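PDB 6SYN: peptidoglycan D,D-transpeptidase FtsI from Yersinia pestis, which probably cross-links peptidoglycan strands in the periplasm as a class B penicillin-binding protein, using an active-site serine that beta-lactam antibiotics acylate. Local coordinates for residues G344-K349 with Y364-T369; S252-M257 with D323-F328; R242-I247 with T369-A374; L312-P317 with I355-F360. All blocks are in the same frame, centred on the assembly; numbering follows the deposited sequence.

All four contacts lie in the penicillin-binding transpeptidase domain, but at different depths. Contacts 2 and 3 are buried, contact 4 partly so, and contact 1 lies at the surface. Contact 2 joins the active-site helix and its 3-10 lead-in to 323-328 by apolar packing, mainly methionine against aromatic rings, whereas contact 3 adds a backbone hydrogen bond and sits closest to the middle of the chain. Contact 1 pairs two loops by one good and one weak backbone bond; it shares Thr369 with contact 3, where that residue caps helix 370-381. Contact 4 depends on one arginine. Tyr325 of contact 2 reaches Phe360 of contact 4, and contacts 1 and 2 both touch the covalently bound, opened penicillin.

Contact 1: G344-K349 with Y364-T369; sequences GLYPKK and YGLMVT. With CB9 ((2R,4S)-2-[(1R)-1-{[(2S)-2-carboxy-2-phenylacetyl]amino}-2-oxoethyl]-5,5-dimethyl-1,3-thiazolidine-4-carboxylic acid), chain D.
Leu345 and Met367 face each other where two loops run past one another in nearly opposite directions, and their backbones supply the polar part of the contact. Met367 N donates to Leu345 O at 2.8 Å, almost straight at 175°. The return bond, from Leu345 N to Met367 O, is bent and weak. Gly344, one residue before, adds a CA-H...O contact to Met367 O; having no side chain, it lets the loop lie close against that carbonyl.

The apolar contacts flank this backbone pair. Leu345 and Met367 lie side by side and point the same way, with Leu345 CD1 3.8 Å from Met367 SD before the sulfur chain bends off at its last torsion. Tyr346 and Leu366 repeat this alignment: Leu366 CD1 comes to the edge of the tyrosine ring, 4.0 Å from Tyr346 CE1. The ring is placed there by a first torsion of -170°, which sets CG opposite the backbone N, and its hydroxyl is held by Val322 O. Pro347 CD lies over one face of that ring, near its rim, and also meets Gly365 O, 3.6 Å away, and Leu366 CB.

The ligand is met by Tyr364. Tyr364 OH donates to CB9 OAH, a carboxylate oxygen of the phenylacetyl side chain, at 2.6 Å, and is also hydrogen-bonded to Lys444 N. That oxygen lies at the ring's edge, near its plane. The pairing holds the loop 364-369, whose first residue, Tyr364, lines the beta-lactam pocket of a penicillin-binding transpeptidase, where Thr440, Thr442, Ser304 and Asn306 also hold the ligand.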
# COMPACT_ATOMS: atom_id res chain seq x y z
N GLY A 344 -0.62 3.32 -13.76
CA GLY A 344 0.52 4.24 -13.78
C GLY A 344 0.86 4.71 -15.19
O GLY A 344 0.09 4.39 -16.12
N LEU A 345 1.98 5.43 -15.33
CA LEU A 345 2.52 5.95 -16.62
C LEU A 345 3.77 5.16 -17.00
O LEU A 345 4.71 5.10 -16.18
CB LEU A 345 2.84 7.44 -16.50
CG LEU A 345 1.91 8.26 -15.62
CD1 LEU A 345 2.48 9.66 -15.40
CD2 LEU A 345 0.51 8.33 -16.21
N TYR A 346 3.79 4.61 -18.21
CA TYR A 346 4.88 3.75 -18.73
C TYR A 346 5.20 4.12 -20.18
O TYR A 346 4.29 4.13 -21.01
CB TYR A 346 4.47 2.29 -18.61
CG TYR A 346 5.61 1.35 -18.89
CD1 TYR A 346 6.58 1.11 -17.92
CD2 TYR A 346 5.76 0.77 -20.13
CE1 TYR A 346 7.65 0.28 -18.18
CE2 TYR A 346 6.83 -0.07 -20.40
CZ TYR A 346 7.77 -0.32 -19.42
OH TYR A 346 8.82 -1.15 -19.68
N PRO A 347 6.47 4.41 -20.52
CA PRO A 347 6.83 4.92 -21.84
C PRO A 347 6.56 3.97 -23.02
O PRO A 347 6.86 2.79 -22.92
CB PRO A 347 8.34 5.22 -21.77
CG PRO A 347 8.82 4.38 -20.61
CD PRO A 347 7.65 4.28 -19.66
N LYS A 348 6.01 4.53 -24.09
CA LYS A 348 5.78 3.87 -25.40
C LYS A 348 6.51 4.67 -26.49
O LYS A 348 6.14 4.53 -27.67
CB LYS A 348 4.28 3.74 -25.65
CG LYS A 348 3.49 3.08 -24.52
CD LYS A 348 2.33 2.22 -25.00
CE LYS A 348 1.25 2.02 -23.95
NZ LYS A 348 0.04 1.38 -24.52
N LYS A 349 7.51 5.47 -26.12
CA LYS A 349 8.37 6.24 -27.06
C LYS A 349 9.40 5.29 -27.68
O LYS A 349 9.93 4.43 -26.93
CB LYS A 349 9.06 7.42 -26.37
CG LYS A 349 9.60 7.15 -24.97
CD LYS A 349 10.80 8.00 -24.60
CE LYS A 349 11.04 8.04 -23.10
NZ LYS A 349 12.17 8.93 -22.76
N TYR A 364 13.87 6.29 -13.01
CA TYR A 364 13.23 7.57 -13.41
C TYR A 364 12.72 7.44 -14.85
O TYR A 364 13.40 6.79 -15.66
CB TYR A 364 14.20 8.74 -13.22
CG TYR A 364 14.58 8.99 -11.78
CD1 TYR A 364 13.65 9.48 -10.87
CD2 TYR A 364 15.86 8.72 -11.31
CE1 TYR A 364 13.98 9.71 -9.55
CE2 TYR A 364 16.20 8.94 -9.99
CZ TYR A 364 15.26 9.43 -9.10
OH TYR A 364 15.59 9.66 -7.80
N GLY A 365 11.54 8.01 -15.15
CA GLY A 365 10.92 7.99 -16.49
C GLY A 365 9.65 7.13 -16.56
O GLY A 365 9.13 6.94 -17.69
N LEU A 366 9.16 6.65 -15.42
CA LEU A 366 7.93 5.82 -15.32
C LEU A 366 7.33 5.99 -13.92
O LEU A 366 8.09 6.27 -12.98
CB LEU A 366 8.24 4.34 -15.61
CG LEU A 366 9.00 3.55 -14.54
CD1 LEU A 366 9.13 2.09 -14.95
CD2 LEU A 366 10.38 4.14 -14.26
N MET A 367 6.02 5.79 -13.81
CA MET A 367 5.28 5.95 -12.53
C MET A 367 4.43 4.69 -12.31
O MET A 367 3.74 4.26 -13.24
CB MET A 367 4.42 7.21 -12.58
CG MET A 367 5.24 8.45 -12.92
SD MET A 367 4.56 9.99 -12.26
CE MET A 367 6.05 10.77 -11.66
N VAL A 368 4.55 4.11 -11.12
CA VAL A 368 4.04 2.75 -10.77
C VAL A 368 3.32 2.86 -9.42
O VAL A 368 3.74 3.71 -8.60
CB VAL A 368 5.18 1.72 -10.72
CG1 VAL A 368 6.07 1.81 -11.96
CG2 VAL A 368 6.02 1.86 -9.46
N THR A 369 2.28 2.05 -9.20
CA THR A 369 1.61 1.93 -7.88
C THR A 369 2.50 1.07 -6.99
O THR A 369 3.30 0.27 -7.49
CB THR A 369 0.18 1.39 -7.98
OG1 THR A 369 0.23 0.03 -8.43
CG2 THR A 369 -0.70 2.20 -8.90
C CB9 D . 18.35 4.93 -6.04
N CB9 D . 19.34 7.19 -5.61
O CB9 D . 17.32 5.17 -5.45
CA CB9 D . 19.59 5.81 -6.02
CB CB9 D . 20.72 5.11 -5.20
CAA CB9 D . 22.12 5.10 -1.84
CAB CB9 D . 20.68 7.13 -1.90
OAD CB9 D . 19.07 4.49 -0.78
OAE CB9 D . 19.59 11.68 -7.05
OAF CB9 D . 19.57 7.94 -7.71
OAG CB9 D . 19.36 2.82 -2.14
OAH CB9 D . 18.00 10.28 -7.22
CAJ CB9 D . 20.10 10.85 -1.90
CAK CB9 D . 21.25 10.60 -2.61
CAL CB9 D . 18.88 10.69 -2.51
CAM CB9 D . 21.18 10.19 -3.93
CAN CB9 D . 18.80 10.28 -3.83
NAP CB9 D . 20.23 4.21 -4.15
SAQ CB9 D . 21.75 6.30 -4.29
CAR CB9 D . 19.37 4.01 -1.86
CAS CB9 D . 19.08 10.61 -6.82
CAT CB9 D . 19.57 8.17 -6.50
CAU CB9 D . 19.95 9.99 -4.55
CAX CB9 D . 19.81 4.98 -2.97
CAY CB9 D . 19.91 9.59 -6.02
CAZ CB9 D . 21.06 5.85 -2.63

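Contact 2: S252-M257 with D323-F328; sequences STVKPM and DTYSRF. With CB9 ((2R,4S)-2-[(1R)-1-{[(2S)-2-carboxy-2-phenylacetyl]amino}-2-oxoethyl]-5,5-dimethyl-1,3-thiazolidine-4-carboxylic acid), chain D.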
# COMPACT_ATOMS: atom_id res chain seq x y z
N SER A 252 15.65 3.32 -7.41
CA SER A 252 16.65 2.26 -7.43
C SER A 252 16.15 0.83 -7.22
O SER A 252 16.91 -0.12 -7.37
CB SER A 252 17.85 2.62 -6.54
OG SER A 252 18.56 3.85 -6.80
N THR A 253 14.84 0.68 -6.93
CA THR A 253 14.20 -0.62 -6.77
C THR A 253 14.13 -1.39 -8.10
O THR A 253 13.94 -2.61 -8.04
CB THR A 253 12.81 -0.47 -6.13
OG1 THR A 253 12.03 0.43 -6.92
CG2 THR A 253 12.86 0.02 -4.70
N VAL A 254 14.27 -0.71 -9.25
CA VAL A 254 14.26 -1.34 -10.61
C VAL A 254 15.53 -2.17 -10.84
O VAL A 254 15.46 -3.13 -11.64
CB VAL A 254 14.12 -0.29 -11.74
CG1 VAL A 254 12.79 0.43 -11.68
CG2 VAL A 254 15.27 0.70 -11.75
N LYS A 255 16.64 -1.82 -10.17
CA LYS A 255 18.03 -2.24 -10.51
C LYS A 255 18.15 -3.76 -10.61
O LYS A 255 18.91 -4.24 -11.45
CB LYS A 255 19.03 -1.68 -9.51
CG LYS A 255 19.30 -0.19 -9.65
CD LYS A 255 20.36 0.34 -8.71
CE LYS A 255 20.63 1.81 -8.92
NZ LYS A 255 21.31 2.41 -7.75
N PRO A 256 17.47 -4.57 -9.77
CA PRO A 256 17.50 -6.02 -9.93
C PRO A 256 17.04 -6.51 -11.31
O PRO A 256 17.54 -7.52 -11.75
CB PRO A 256 16.59 -6.53 -8.81
CG PRO A 256 16.70 -5.45 -7.75
CD PRO A 256 16.74 -4.17 -8.55
N MET A 257 16.14 -5.77 -11.98
CA MET A 257 15.68 -6.10 -13.35
C MET A 257 16.72 -5.63 -14.39
O MET A 257 16.80 -6.27 -15.45
CB MET A 257 14.32 -5.47 -13.66
CG MET A 257 13.22 -5.94 -12.74
SD MET A 257 11.62 -5.25 -13.18
CE MET A 257 11.74 -3.60 -12.48
N ASP A 323 11.21 -3.77 -22.30
CA ASP A 323 10.62 -5.13 -22.39
C ASP A 323 10.60 -5.81 -21.01
O ASP A 323 9.57 -6.40 -20.67
CB ASP A 323 11.35 -6.00 -23.41
CG ASP A 323 10.48 -7.13 -23.93
OD1 ASP A 323 9.51 -6.81 -24.67
OD2 ASP A 323 10.74 -8.29 -23.57
N THR A 324 11.69 -5.74 -20.25
CA THR A 324 11.81 -6.46 -18.95
C THR A 324 10.87 -5.84 -17.91
O THR A 324 10.22 -6.62 -17.19
CB THR A 324 13.26 -6.50 -18.44
OG1 THR A 324 14.06 -7.18 -19.41
CG2 THR A 324 13.37 -7.20 -17.10
N TYR A 325 10.78 -4.51 -17.82
CA TYR A 325 9.90 -3.83 -16.83
C TYR A 325 8.44 -4.17 -17.17
O TYR A 325 7.66 -4.42 -16.22
CB TYR A 325 10.09 -2.32 -16.82
CG TYR A 325 11.42 -1.81 -16.33
CD1 TYR A 325 12.51 -2.64 -16.11
CD2 TYR A 325 11.61 -0.45 -16.13
CE1 TYR A 325 13.73 -2.14 -15.69
CE2 TYR A 325 12.82 0.06 -15.71
CZ TYR A 325 13.89 -0.78 -15.49
OH TYR A 325 15.08 -0.26 -15.08
N SER A 326 8.10 -4.16 -18.47
CA SER A 326 6.80 -4.63 -19.02
C SER A 326 6.56 -6.08 -18.62
O SER A 326 5.51 -6.36 -18.04
CB SER A 326 6.74 -4.48 -20.53
OG SER A 326 6.39 -3.16 -20.90
N ARG A 327 7.51 -6.97 -18.94
CA ARG A 327 7.45 -8.42 -18.61
C ARG A 327 7.14 -8.59 -17.11
O ARG A 327 6.39 -9.52 -16.78
CB ARG A 327 8.76 -9.13 -18.98
CG ARG A 327 8.84 -9.55 -20.44
CD ARG A 327 10.12 -10.29 -20.78
NE ARG A 327 9.89 -11.71 -21.01
CZ ARG A 327 9.32 -12.23 -22.10
NH1 ARG A 327 9.15 -13.54 -22.20
NH2 ARG A 327 8.91 -11.45 -23.08
N PHE A 328 7.69 -7.72 -16.25
CA PHE A 328 7.52 -7.78 -14.77
C PHE A 328 6.22 -7.08 -14.35
O PHE A 328 5.83 -7.21 -13.18
CB PHE A 328 8.75 -7.21 -14.06
CG PHE A 328 9.79 -8.25 -13.73
CD1 PHE A 328 10.80 -8.57 -14.62
CD2 PHE A 328 9.73 -8.95 -12.53
CE1 PHE A 328 11.74 -9.54 -14.31
CE2 PHE A 328 10.67 -9.93 -12.22
CZ PHE A 328 11.68 -10.22 -13.11
C CB9 D . 18.35 4.93 -6.04
N CB9 D . 19.34 7.19 -5.61
O CB9 D . 17.32 5.17 -5.45
CA CB9 D . 19.59 5.81 -6.02
CB CB9 D . 20.72 5.11 -5.20
CAA CB9 D . 22.12 5.10 -1.84
CAB CB9 D . 20.68 7.13 -1.90
OAD CB9 D . 19.07 4.49 -0.78
OAE CB9 D . 19.59 11.68 -7.05
OAF CB9 D . 19.57 7.94 -7.71
OAG CB9 D . 19.36 2.82 -2.14
OAH CB9 D . 18.00 10.28 -7.22
CAJ CB9 D . 20.10 10.85 -1.90
CAK CB9 D . 21.25 10.60 -2.61
CAL CB9 D . 18.88 10.69 -2.51
CAM CB9 D . 21.18 10.19 -3.93
CAN CB9 D . 18.80 10.28 -3.83
NAP CB9 D . 20.23 4.21 -4.15
SAQ CB9 D . 21.75 6.30 -4.29
CAR CB9 D . 19.37 4.01 -1.86
CAS CB9 D . 19.08 10.61 -6.82
CAT CB9 D . 19.57 8.17 -6.50
CAU CB9 D . 19.95 9.99 -4.55
CAX CB9 D . 19.81 4.98 -2.97
CAY CB9 D . 19.91 9.59 -6.02
CAZ CB9 D . 21.06 5.85 -2.63
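Met257 reaches between two aromatic rings of 323-328 and meets each in a different way. Its methyl CE lies over one face of Tyr325, 4.2 Å from the ring centroid, while CG lies over one face of Phe328, offset toward the rim. The sulfur makes a Met-aromatic contact with each ring, oblique to both and nearer Phe328 (Met257 SD 3.6 Å from Phe328 CG). A bend at the last torsion, -79°, turns CE back toward Tyr325. The methionine chain and the phenylalanine run antiparallel past one another; Thr324 CG2 fills in beside Met257 CB, 4.0 Å away. At the far end of Tyr325, Val254 comes in obliquely, its CB 3.8 Å from Tyr325 CZ. The tyrosine hydroxyl bonds to Phe360 O, and its ring stacks on that of Phe360.

On the pocket side, Ser252 OG is bonded covalently to CB9 C, the acyl-enzyme of an opened penicillin. Lys255, three residues on as in SxxK, bonds weakly to that OG and also to Ser304 and Asn306. The chemistry thus divides: polar bonds gather at the acylated serine, while buried Val254 and Met257 tie the segment to 323-328 without a hydrogen bond between the two.

Contact 3: R242-I247 with T369-A374; sequences RAITDI and TPLQLA
Ala243 O takes a hydrogen bond from Leu371 N at 3.1 Å, with an angle of 159° at the hydrogen, and is hemmed in by the carbons of Thr369 and Pro370. The acceptor lies in the short helix 242-245, the donor in the first turn of helix 370-381, where backbone N-H groups have no carbonyl of their own helix to bond. The start of the longer helix is thus partly capped from across the contact.

Its own residues add a capping box. Thr369 OG1 accepts from Gln372 N at 3.0 Å, and Gln372 OE1, using a lone pair in its carbonyl plane, accepts from Thr369 N at 3.1 Å. A first torsion of 66° puts the threonine hydroxyl between its backbone N and carbonyl carbon, within reach of the turn, and sends CG2 toward Ile247 CG2, 3.9 Å away. Gln372 NE2 is used as well, by Lys332 O.

Asp246 O, just past the short helix, meets Thr369 CA in a CA-H...O contact of 3.4 Å. The carboxylate of Asp246 turns elsewhere: Arg242 NH1 forms a salt bridge of 3.0 Å to OD2 on its syn lone pair, and Arg240 pairs with OD1. Apolar cover comes from Ile244 and Leu371, lying side by side with CG2 of the first 3.6 Å from CD2 of the second.

Both helix ends rest on the antiparallel sheet of the domain: Ala243 and Pro370 touch Thr206 of strand 204-211, Pro370 reaches Val476 of strand 471-478, and Ile244 and Leu371 meet Met220 of strand 217-223.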
# COMPACT_ATOMS: atom_id res chain seq x y z
N ARG A 242 -3.94 4.53 -1.21
CA ARG A 242 -2.68 5.01 -1.85
C ARG A 242 -1.96 3.87 -2.58
O ARG A 242 -1.31 4.15 -3.59
CB ARG A 242 -1.77 5.67 -0.82
CG ARG A 242 -2.25 7.03 -0.33
CD ARG A 242 -1.26 7.70 0.60
NE ARG A 242 -1.55 9.11 0.85
CZ ARG A 242 -0.85 10.15 0.38
NH1 ARG A 242 0.21 9.96 -0.39
NH2 ARG A 242 -1.22 11.38 0.69
N ALA A 243 -2.10 2.62 -2.11
CA ALA A 243 -1.42 1.43 -2.66
C ALA A 243 -1.83 1.18 -4.12
O ALA A 243 -1.02 0.58 -4.86
CB ALA A 243 -1.71 0.22 -1.81
N ILE A 244 -3.03 1.63 -4.53
CA ILE A 244 -3.55 1.48 -5.92
C ILE A 244 -3.72 2.85 -6.61
O ILE A 244 -3.98 2.84 -7.83
CB ILE A 244 -4.86 0.66 -5.95
CG1 ILE A 244 -5.94 1.20 -5.01
CG2 ILE A 244 -4.57 -0.81 -5.68
CD1 ILE A 244 -7.35 0.75 -5.37
N THR A 245 -3.58 3.98 -5.91
CA THR A 245 -3.84 5.32 -6.51
C THR A 245 -2.57 6.18 -6.56
O THR A 245 -2.35 6.82 -7.60
CB THR A 245 -5.01 6.05 -5.83
OG1 THR A 245 -4.59 6.49 -4.54
CG2 THR A 245 -6.25 5.20 -5.70
N ASP A 246 -1.76 6.23 -5.50
CA ASP A 246 -0.42 6.85 -5.62
C ASP A 246 0.31 6.14 -6.76
O ASP A 246 0.43 4.89 -6.68
CB ASP A 246 0.42 6.73 -4.34
CG ASP A 246 0.15 7.77 -3.26
OD1 ASP A 246 -0.46 8.82 -3.58
OD2 ASP A 246 0.58 7.54 -2.12
N ILE A 247 0.74 6.86 -7.78
CA ILE A 247 1.73 6.33 -8.76
C ILE A 247 3.03 7.12 -8.57
O ILE A 247 2.97 8.36 -8.51
CB ILE A 247 1.21 6.30 -10.22
CG1 ILE A 247 1.40 7.62 -10.98
CG2 ILE A 247 -0.23 5.80 -10.27
CD1 ILE A 247 0.52 8.75 -10.54
N THR A 369 2.28 2.05 -9.20
CA THR A 369 1.61 1.93 -7.88
C THR A 369 2.50 1.07 -6.99
O THR A 369 3.30 0.27 -7.49
CB THR A 369 0.18 1.39 -7.98
OG1 THR A 369 0.23 0.03 -8.43
CG2 THR A 369 -0.70 2.20 -8.90
N PRO A 370 2.47 1.27 -5.65
CA PRO A 370 3.08 0.32 -4.72
C PRO A 370 2.68 -1.14 -4.98
O PRO A 370 3.54 -2.00 -4.93
CB PRO A 370 2.56 0.83 -3.36
CG PRO A 370 2.48 2.33 -3.57
CD PRO A 370 1.94 2.47 -4.98
N LEU A 371 1.40 -1.38 -5.29
CA LEU A 371 0.87 -2.73 -5.63
C LEU A 371 1.61 -3.28 -6.86
O LEU A 371 1.94 -4.49 -6.87
CB LEU A 371 -0.64 -2.66 -5.87
CG LEU A 371 -1.29 -3.99 -6.26
CD1 LEU A 371 -1.02 -5.06 -5.21
CD2 LEU A 371 -2.78 -3.83 -6.50
N GLN A 372 1.86 -2.42 -7.87
CA GLN A 372 2.57 -2.82 -9.11
C GLN A 372 3.99 -3.27 -8.76
O GLN A 372 4.45 -4.28 -9.32
CB GLN A 372 2.58 -1.67 -10.12
CG GLN A 372 1.36 -1.65 -11.03
CD GLN A 372 1.48 -0.59 -12.09
OE1 GLN A 372 1.90 0.53 -11.82
NE2 GLN A 372 1.11 -0.95 -13.32
N LEU A 373 4.63 -2.56 -7.83
CA LEU A 373 6.02 -2.83 -7.36
C LEU A 373 6.06 -4.15 -6.57
O LEU A 373 7.06 -4.86 -6.68
CB LEU A 373 6.50 -1.64 -6.52
CG LEU A 373 7.96 -1.70 -6.07
CD1 LEU A 373 8.90 -1.78 -7.27
CD2 LEU A 373 8.32 -0.49 -5.21
N ALA A 374 5.01 -4.44 -5.80
CA ALA A 374 4.88 -5.68 -5.00
C ALA A 374 4.84 -6.88 -5.95
O ALA A 374 5.48 -7.90 -5.65
CB ALA A 374 3.65 -5.63 -4.13

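Contact 4: L312-P317 with I355-F360; sequences LALAMP and IERATF
Arg357, on helix 354-360, reaches across to the tail of helix 306-314 and bonds Met316 O, just past its end; both helices belong to the all-helical side of the penicillin-binding transpeptidase fold. The conformation of the arginine makes this possible. Its first torsion, -70°, carries CG away from its own carbonyl carbon, the second is extended, and a turn of 74° at the third turns a face of the guanidinium to Leu314 CD2. Leu314, with CG likewise opposite its carbonyl carbon and an extended second torsion, presents that methyl over the centre of the group, 3.8 Å from Arg357 CZ. The two side chains cross obliquely, and CD2 also touches the aliphatic part of the arginine at CB and CD. The other branch of the leucine, CD1, packs loosely on Ala358 CB at 4.4 Å, while Tyr279 and Val281 of strand 279-281 also touch Leu314. Next to Leu314 in the chain, Ala313 CB lies 3.8 Å from Arg357 O, with the two backbones close at Ala313 and Ala358.

Bonding takes place at the rim of the guanidinium. Arg357 NE donates to a water at 2.8 Å, which lies 2.9 Å from Ala313 O and so joins the arginine to the last turn of helix 306-314. Beside it, near the guanidinium plane, Arg357 NH2 donates directly to Met316 O at 2.7 Å.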
# COMPACT_ATOMS: atom_id res chain seq x y z
N LEU A 312 25.18 -0.57 -17.77
CA LEU A 312 24.51 -1.84 -18.18
C LEU A 312 23.38 -1.53 -19.17
O LEU A 312 23.30 -2.20 -20.21
CB LEU A 312 23.98 -2.58 -16.94
CG LEU A 312 25.04 -3.11 -15.97
CD1 LEU A 312 24.38 -3.84 -14.80
CD2 LEU A 312 26.04 -4.01 -16.67
N ALA A 313 22.53 -0.54 -18.84
CA ALA A 313 21.48 -0.00 -19.73
C ALA A 313 22.06 0.36 -21.10
O ALA A 313 21.50 -0.10 -22.11
CB ALA A 313 20.84 1.20 -19.10
N LEU A 314 23.14 1.15 -21.13
CA LEU A 314 23.68 1.79 -22.36
C LEU A 314 24.53 0.81 -23.18
O LEU A 314 24.86 1.15 -24.33
CB LEU A 314 24.47 3.05 -21.99
CG LEU A 314 23.62 4.27 -21.63
CD1 LEU A 314 24.44 5.33 -20.91
CD2 LEU A 314 22.96 4.87 -22.86
N ALA A 315 24.86 -0.37 -22.64
CA ALA A 315 25.47 -1.48 -23.42
C ALA A 315 24.35 -2.32 -24.06
O ALA A 315 24.65 -3.42 -24.56
CB ALA A 315 26.37 -2.32 -22.55
N MET A 316 23.11 -1.83 -24.04
CA MET A 316 21.93 -2.53 -24.62
C MET A 316 21.02 -1.52 -25.33
O MET A 316 21.09 -0.33 -25.05
CB MET A 316 21.14 -3.24 -23.53
CG MET A 316 21.94 -4.30 -22.80
SD MET A 316 20.96 -5.32 -21.68
CE MET A 316 20.68 -4.16 -20.34
N PRO A 317 20.16 -1.98 -26.26
CA PRO A 317 19.13 -1.13 -26.86
C PRO A 317 18.12 -0.66 -25.80
O PRO A 317 17.84 -1.43 -24.88
CB PRO A 317 18.40 -2.02 -27.88
CG PRO A 317 19.30 -3.22 -28.07
CD PRO A 317 20.11 -3.35 -26.79
N ILE A 355 20.73 9.83 -21.87
CA ILE A 355 20.45 10.22 -20.46
C ILE A 355 19.10 9.61 -20.03
O ILE A 355 18.98 9.24 -18.84
CB ILE A 355 20.48 11.76 -20.25
CG1 ILE A 355 20.23 12.15 -18.78
CG2 ILE A 355 19.50 12.48 -21.17
CD1 ILE A 355 21.11 11.44 -17.77
N GLU A 356 18.13 9.50 -20.94
CA GLU A 356 16.80 8.91 -20.63
C GLU A 356 16.99 7.42 -20.32
O GLU A 356 16.53 6.98 -19.25
CB GLU A 356 15.81 9.19 -21.76
CG GLU A 356 15.20 10.57 -21.67
CD GLU A 356 14.49 11.09 -22.91
OE1 GLU A 356 14.56 10.41 -23.96
OE2 GLU A 356 13.87 12.16 -22.82
N ARG A 357 17.70 6.70 -21.20
CA ARG A 357 18.09 5.27 -21.03
C ARG A 357 18.76 5.06 -19.67
O ARG A 357 18.35 4.12 -18.96
CB ARG A 357 19.02 4.86 -22.18
CG ARG A 357 18.31 4.78 -23.52
CD ARG A 357 19.25 4.85 -24.70
NE ARG A 357 19.99 3.61 -24.87
CZ ARG A 357 20.95 3.42 -25.77
NH1 ARG A 357 21.30 4.39 -26.59
NH2 ARG A 357 21.55 2.24 -25.84
N ALA A 358 19.73 5.91 -19.31
CA ALA A 358 20.45 5.87 -18.02
C ALA A 358 19.47 6.04 -16.86
O ALA A 358 19.43 5.16 -15.98
CB ALA A 358 21.52 6.94 -17.99
N THR A 359 18.69 7.12 -16.84
CA THR A 359 17.75 7.45 -15.73
C THR A 359 16.73 6.31 -15.56
O THR A 359 16.38 6.02 -14.40
CB THR A 359 17.10 8.82 -15.93
OG1 THR A 359 16.56 8.86 -17.25
CG2 THR A 359 18.09 9.95 -15.73
N PHE A 360 16.32 5.67 -16.66
CA PHE A 360 15.41 4.49 -16.67
C PHE A 360 16.06 3.30 -15.95
O PHE A 360 15.31 2.46 -15.40
CB PHE A 360 15.04 4.08 -18.09
CG PHE A 360 13.71 3.38 -18.23
CD1 PHE A 360 12.54 3.98 -17.79
CD2 PHE A 360 13.62 2.12 -18.82
CE1 PHE A 360 11.32 3.35 -17.93
CE2 PHE A 360 12.40 1.49 -18.96
CZ PHE A 360 11.25 2.10 -18.51
O HOH W 1 19.26 1.51 -23.15